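Side-chain contacts in HI0065 (Haemophilus influenzae, PDB 1HTW), which binds ATP and magnesium and is required for forming the threonylcarbamoyl group on adenosine 37 of tRNAs that read codons beginning with adenine: residues T48-M53 and I109-W114; I127-D132 and R138-I143. All coordinates share one frame; numbering follows the deposited sequence.

In the fold
Both interactions belong to one P-loop NTPase fold and reach the same ADP from different parts of it. Interaction 1 is fully buried near the centre of the chain, where helix 46-56 lies over strand 109-113; it is a small helix-on-sheet contact made by a few side chains. Interaction 2 pairs the neighbouring strands 127-134 and 137-144 of the same sheet through backbone hydrogen bonds, with one apolar, buried face and one mixed face that is partly exposed. The two meet where L49 packs on V129. Their ligand chemistry differs too: T48 and E113 serve the phosphates and magnesium, whereas R138 lies against the adenine.

Interaction 1 (T48-M53 and I109-W114); sequences TLTRGM and ICLIEW. With NA (sodium ion), chain F; MG (magnesium ion), chain D; ADP (adenosine-5'-diphosphate), chain H.
M53 and L111 meet end to end through their methyls, CE of M53 standing 3.5 Å from CD2 of L111, a tight contact. The bend at chi3 of M53 (72°) turns its CE toward the strand, with SD close to both methyls of L111. Almost one helical turn earlier, the side chains of T50 and L111 run past one another, antiparallel, T50 CG2 lying 4.0 Å from L111 CD1. T50 OG1 points beside its own backbone N and is hydrogen-bonded to the carbonyl of K46. The carboxylate of E113 lies near this hydroxyl without bonding to it, and its OE2 is hydrogen-bonded to H83 NE2. From the strand's end, the extended E113 side chain carries OE1 to the magnesium ion at 2.2 Å. ADP O1B, three waters and T47 OG1 complete six ligands. On the helix, T48 turns away from the strand and grips one α-phosphate oxygen twice, its N and its OG1 each 2.8 Å from ADP O2A. The apolar contact thus joins helix to strand beside the nucleotide, and the H83 bond to OE2 probably helps fix the rotation of the carboxylate whose other oxygen holds the metal.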
# COMPACT_ATOMS: atom_id res chain seq x y z
N THR A 48 -7.20 -5.21 -4.82
CA THR A 48 -7.32 -6.55 -4.28
C THR A 48 -6.15 -6.89 -3.30
O THR A 48 -6.41 -7.51 -2.30
CB THR A 48 -7.26 -7.62 -5.39
OG1 THR A 48 -8.52 -7.33 -6.14
CG2 THR A 48 -7.32 -9.00 -4.87
N LEU A 49 -4.99 -6.37 -3.67
CA LEU A 49 -3.84 -6.59 -2.73
C LEU A 49 -4.10 -5.77 -1.42
O LEU A 49 -3.90 -6.43 -0.40
CB LEU A 49 -2.57 -5.99 -3.38
CG LEU A 49 -1.34 -5.97 -2.44
CD1 LEU A 49 -1.08 -7.32 -1.82
CD2 LEU A 49 -0.10 -5.46 -3.19
N THR A 50 -4.56 -4.59 -1.59
CA THR A 50 -4.92 -3.77 -0.38
C THR A 50 -5.95 -4.52 0.45
O THR A 50 -5.87 -4.57 1.68
CB THR A 50 -5.53 -2.47 -0.86
OG1 THR A 50 -4.50 -1.70 -1.53
CG2 THR A 50 -5.97 -1.60 0.37
N ARG A 51 -6.95 -5.09 -0.20
CA ARG A 51 -7.94 -5.90 0.55
C ARG A 51 -7.35 -7.05 1.28
O ARG A 51 -7.62 -7.33 2.47
CB ARG A 51 -9.10 -6.27 -0.39
CG ARG A 51 -10.10 -7.26 0.17
CD ARG A 51 -11.21 -7.52 -0.92
NE ARG A 51 -11.08 -8.75 -1.64
CZ ARG A 51 -11.18 -10.01 -1.37
NH1 ARG A 51 -11.39 -10.51 -0.14
NH2 ARG A 51 -10.96 -10.91 -2.35
N GLY A 52 -6.44 -7.82 0.66
CA GLY A 52 -5.78 -8.95 1.32
C GLY A 52 -4.94 -8.35 2.56
O GLY A 52 -4.88 -9.10 3.52
N MET A 53 -4.34 -7.25 2.35
CA MET A 53 -3.51 -6.66 3.48
C MET A 53 -4.45 -6.30 4.64
O MET A 53 -4.22 -6.80 5.75
CB MET A 53 -2.77 -5.46 3.01
CG MET A 53 -1.67 -5.64 1.91
SD MET A 53 -0.82 -4.14 1.30
CE MET A 53 0.28 -3.69 2.88
N ILE A 109 0.19 3.29 8.50
CA ILE A 109 0.69 2.63 7.24
C ILE A 109 -0.19 3.30 6.15
O ILE A 109 -1.39 3.37 6.37
CB ILE A 109 0.37 1.14 7.28
CG1 ILE A 109 1.38 0.44 8.24
CG2 ILE A 109 0.64 0.56 5.87
CD1 ILE A 109 1.04 -0.90 8.70
N CYS A 110 0.43 3.74 5.06
CA CYS A 110 -0.37 4.40 4.02
C CYS A 110 -0.16 3.54 2.73
O CYS A 110 0.99 3.31 2.36
CB CYS A 110 0.11 5.80 3.75
SG CYS A 110 -0.23 6.96 5.17
N LEU A 111 -1.29 3.23 2.12
CA LEU A 111 -1.19 2.37 0.87
C LEU A 111 -1.82 3.22 -0.24
O LEU A 111 -2.99 3.61 -0.08
CB LEU A 111 -2.04 1.13 1.14
CG LEU A 111 -1.74 0.35 2.45
CD1 LEU A 111 -2.76 -0.77 2.66
CD2 LEU A 111 -0.33 -0.31 2.35
N ILE A 112 -1.02 3.55 -1.23
CA ILE A 112 -1.35 4.60 -2.15
C ILE A 112 -1.44 4.11 -3.60
O ILE A 112 -0.44 3.65 -4.14
CB ILE A 112 -0.33 5.71 -2.04
CG1 ILE A 112 -0.37 6.23 -0.54
CG2 ILE A 112 -0.59 6.87 -2.98
CD1 ILE A 112 0.54 7.40 -0.33
N GLU A 113 -2.61 4.28 -4.18
CA GLU A 113 -2.81 4.02 -5.63
C GLU A 113 -2.76 5.33 -6.35
O GLU A 113 -3.11 6.40 -5.82
CB GLU A 113 -4.15 3.31 -5.88
CG GLU A 113 -4.22 1.91 -5.29
CD GLU A 113 -5.48 1.16 -5.49
OE1 GLU A 113 -5.94 1.07 -6.68
OE2 GLU A 113 -6.00 0.55 -4.54
N TRP A 114 -2.11 5.37 -7.54
CA TRP A 114 -1.92 6.60 -8.27
C TRP A 114 -1.11 7.64 -7.54
O TRP A 114 -1.36 8.85 -7.55
CB TRP A 114 -3.30 7.19 -8.66
CG TRP A 114 -3.90 6.50 -9.84
CD1 TRP A 114 -4.84 5.50 -9.83
CD2 TRP A 114 -3.61 6.76 -11.22
NE1 TRP A 114 -5.13 5.12 -11.11
CE2 TRP A 114 -4.40 5.88 -11.98
CE3 TRP A 114 -2.75 7.64 -11.87
CZ2 TRP A 114 -4.36 5.86 -13.38
CZ3 TRP A 114 -2.72 7.63 -13.26
CH2 TRP A 114 -3.52 6.74 -13.99
NA NA F . 0.87 4.42 -6.50
MG MG D . -7.77 0.11 -7.35
PB ADP H . -6.70 -2.18 -9.51
O1B ADP H . -6.95 -1.53 -8.15
O2B ADP H . -5.27 -2.29 -9.84
O3B ADP H . -7.50 -1.33 -10.59
PA ADP H . -8.53 -4.26 -8.68
O1A ADP H . -9.71 -3.37 -8.43
O2A ADP H . -7.98 -4.95 -7.49
O3A ADP H . -7.41 -3.54 -9.53
O5' ADP H . -9.04 -5.39 -9.71
C5' ADP H . -8.43 -6.64 -9.90
C4' ADP H . -9.45 -7.55 -10.63
O4' ADP H . -8.76 -8.69 -11.14
C3' ADP H . -10.56 -8.04 -9.73
O3' ADP H . -11.84 -8.02 -10.45
C2' ADP H . -10.04 -9.41 -9.35
O2' ADP H . -11.03 -10.31 -8.90
C1' ADP H . -9.28 -9.86 -10.62
N9 ADP H . -8.21 -10.78 -10.35
C8 ADP H . -7.99 -11.98 -10.97
N7 ADP H . -6.92 -12.62 -10.66
C5 ADP H . -6.37 -11.83 -9.75
C6 ADP H . -5.16 -12.02 -9.12
N6 ADP H . -4.33 -13.03 -9.33
N1 ADP H . -4.77 -10.98 -8.32
C2 ADP H . -5.56 -9.90 -8.18
N3 ADP H . -6.73 -9.61 -8.78
C4 ADP H . -7.07 -10.68 -9.54
O HOH W 1 -7.54 0.99 -9.27
O HOH W 2 -9.76 -0.61 -7.92
O HOH W 3 -8.88 1.98 -6.69

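Interaction 2 (I127-D132 and R138-I143); sequences ILVNID and RNIELI. With ADP (adenosine-5'-diphosphate), chain H.
With chi1 at 79°, E141 has its CG between its own backbone N and carbonyl carbon, and its carboxylate comes across to the N130 amide on the partner strand. The two side chains cross with amide and carboxylate planes 68° apart. N130 ND2 donates to E141 OE2 over 2.8 Å in a nearly straight bond, with OE2 in the amide plane but the donor above the carboxylate plane. Beside this bond E141 CG packs against N130 CB at 3.2 Å, and I143 CD1 lies 3.5 Å from N130 ND2. N130 OD1 is hydrogen-bonded to N39 ND2.

V129 and L142 stand alongside each other, both directed to the other face; V129 CG2 and L142 CD2, at 3.2 Å, are tighter than normal van der Waals contact, and that exact spacing is doubtful. The packing is carried more plainly by V129 CG1 and I140 CG2, 3.6 Å apart. F21 and M14 of helix 11-28 pack on V129 and I140 respectively, and F156 on L142. Between the two faces, reciprocal N-H...O=C bonds join L128 with I143, N130 with E141 and D132 with N139.

At the far end, R138 bends at chi2 (-72°) and lays one guanidinium face on the adenine, 3.7 Å from ADP C5 to the guanidinium plane and offset toward the rim. R138 NE is held by the carbonyl of A44 and NH1 by that of D135. The strands form an antiparallel beta hairpin at the nucleotide site of a P-loop NTPase fold, with R138 contributing to the adenine pocket.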
# COMPACT_ATOMS: atom_id res chain seq x y z
N ILE A 127 8.51 1.76 -0.12
CA ILE A 127 8.57 0.55 -1.00
C ILE A 127 7.55 0.77 -2.15
O ILE A 127 6.53 1.41 -1.93
CB ILE A 127 8.22 -0.69 -0.19
CG1 ILE A 127 8.39 -2.01 -0.97
CG2 ILE A 127 6.80 -0.61 0.36
CD1 ILE A 127 8.85 -3.13 -0.02
N LEU A 128 8.00 0.40 -3.33
CA LEU A 128 7.11 0.42 -4.51
C LEU A 128 6.64 -1.01 -4.70
O LEU A 128 7.44 -1.94 -4.66
CB LEU A 128 7.84 0.82 -5.79
CG LEU A 128 8.67 2.07 -5.76
CD1 LEU A 128 9.29 2.35 -7.14
CD2 LEU A 128 7.82 3.26 -5.34
N VAL A 129 5.33 -1.18 -5.02
CA VAL A 129 4.87 -2.54 -5.34
C VAL A 129 4.39 -2.48 -6.80
O VAL A 129 3.37 -1.83 -7.05
CB VAL A 129 3.64 -2.88 -4.46
CG1 VAL A 129 3.14 -4.27 -4.80
CG2 VAL A 129 4.03 -2.87 -2.98
N ASN A 130 5.15 -3.09 -7.72
CA ASN A 130 4.76 -2.93 -9.15
C ASN A 130 4.11 -4.22 -9.58
O ASN A 130 4.73 -5.29 -9.51
CB ASN A 130 6.06 -2.72 -9.96
CG ASN A 130 6.72 -1.39 -9.69
OD1 ASN A 130 6.09 -0.46 -9.19
ND2 ASN A 130 8.03 -1.26 -9.95
N ILE A 131 2.83 -4.20 -9.94
CA ILE A 131 2.10 -5.39 -10.24
C ILE A 131 1.96 -5.55 -11.79
O ILE A 131 1.38 -4.66 -12.38
CB ILE A 131 0.63 -5.29 -9.69
CG1 ILE A 131 0.72 -4.97 -8.16
CG2 ILE A 131 -0.06 -6.64 -9.87
CD1 ILE A 131 -0.71 -4.99 -7.53
N ASP A 132 2.36 -6.68 -12.30
CA ASP A 132 2.12 -7.03 -13.73
C ASP A 132 1.12 -8.16 -13.76
O ASP A 132 0.80 -8.91 -12.83
CB ASP A 132 3.39 -7.46 -14.44
CG ASP A 132 3.37 -7.39 -15.95
OD1 ASP A 132 2.43 -6.86 -16.58
OD2 ASP A 132 4.43 -7.77 -16.53
N ARG A 138 -0.61 -12.96 -11.76
CA ARG A 138 0.11 -11.72 -11.60
C ARG A 138 1.57 -12.02 -11.23
O ARG A 138 1.92 -13.11 -10.84
CB ARG A 138 -0.50 -10.82 -10.45
CG ARG A 138 -1.98 -10.52 -10.64
CD ARG A 138 -2.34 -9.57 -11.71
NE ARG A 138 -3.77 -9.20 -11.76
CZ ARG A 138 -4.65 -9.86 -12.51
NH1 ARG A 138 -4.27 -10.87 -13.29
NH2 ARG A 138 -5.92 -9.43 -12.61
N ASN A 139 2.39 -10.99 -11.33
CA ASN A 139 3.76 -11.03 -10.78
C ASN A 139 4.02 -9.64 -10.20
O ASN A 139 3.80 -8.60 -10.81
CB ASN A 139 4.75 -11.35 -11.93
CG ASN A 139 6.10 -11.83 -11.35
OD1 ASN A 139 6.26 -13.00 -11.02
ND2 ASN A 139 6.98 -10.85 -11.24
N ILE A 140 4.53 -9.66 -8.94
CA ILE A 140 4.76 -8.38 -8.26
C ILE A 140 6.26 -8.21 -8.01
O ILE A 140 6.92 -9.18 -7.73
CB ILE A 140 4.10 -8.51 -6.84
CG1 ILE A 140 2.59 -8.62 -7.04
CG2 ILE A 140 4.53 -7.31 -6.01
CD1 ILE A 140 1.87 -9.03 -5.76
N GLU A 141 6.71 -6.99 -8.26
CA GLU A 141 8.11 -6.64 -7.92
C GLU A 141 7.97 -5.66 -6.75
O GLU A 141 7.29 -4.62 -6.91
CB GLU A 141 8.82 -6.06 -9.09
CG GLU A 141 8.63 -4.62 -9.48
CD GLU A 141 8.83 -4.33 -10.96
OE1 GLU A 141 8.40 -5.17 -11.79
OE2 GLU A 141 9.36 -3.27 -11.34
N LEU A 142 8.64 -5.97 -5.66
CA LEU A 142 8.72 -4.97 -4.56
C LEU A 142 10.13 -4.35 -4.66
O LEU A 142 11.14 -5.08 -4.75
CB LEU A 142 8.59 -5.66 -3.20
CG LEU A 142 7.28 -6.28 -2.78
CD1 LEU A 142 7.32 -6.63 -1.27
CD2 LEU A 142 6.13 -5.33 -3.01
N ILE A 143 10.19 -3.06 -4.62
CA ILE A 143 11.39 -2.29 -4.75
C ILE A 143 11.52 -1.36 -3.51
O ILE A 143 10.71 -0.48 -3.31
CB ILE A 143 11.42 -1.49 -6.05
CG1 ILE A 143 11.26 -2.44 -7.27
CG2 ILE A 143 12.78 -0.78 -6.19
CD1 ILE A 143 11.18 -1.64 -8.56
PB ADP H . -6.70 -2.18 -9.51
O1B ADP H . -6.95 -1.53 -8.15
O2B ADP H . -5.27 -2.29 -9.84
O3B ADP H . -7.50 -1.33 -10.59
PA ADP H . -8.53 -4.26 -8.68
O1A ADP H . -9.71 -3.37 -8.43
O2A ADP H . -7.98 -4.95 -7.49
O3A ADP H . -7.41 -3.54 -9.53
O5' ADP H . -9.04 -5.39 -9.71
C5' ADP H . -8.43 -6.64 -9.90
C4' ADP H . -9.45 -7.55 -10.63
O4' ADP H . -8.76 -8.69 -11.14
C3' ADP H . -10.56 -8.04 -9.73
O3' ADP H . -11.84 -8.02 -10.45
C2' ADP H . -10.04 -9.41 -9.35
O2' ADP H . -11.03 -10.31 -8.90
C1' ADP H . -9.28 -9.86 -10.62
N9 ADP H . -8.21 -10.78 -10.35
C8 ADP H . -7.99 -11.98 -10.97
N7 ADP H . -6.92 -12.62 -10.66
C5 ADP H . -6.37 -11.83 -9.75
C6 ADP H . -5.16 -12.02 -9.12
N6 ADP H . -4.33 -13.03 -9.33
N1 ADP H . -4.77 -10.98 -8.32
C2 ADP H . -5.56 -9.90 -8.18
N3 ADP H . -6.73 -9.61 -8.78
C4 ADP H . -7.07 -10.68 -9.54
O HOH W 4 6.05 -5.79 -11.94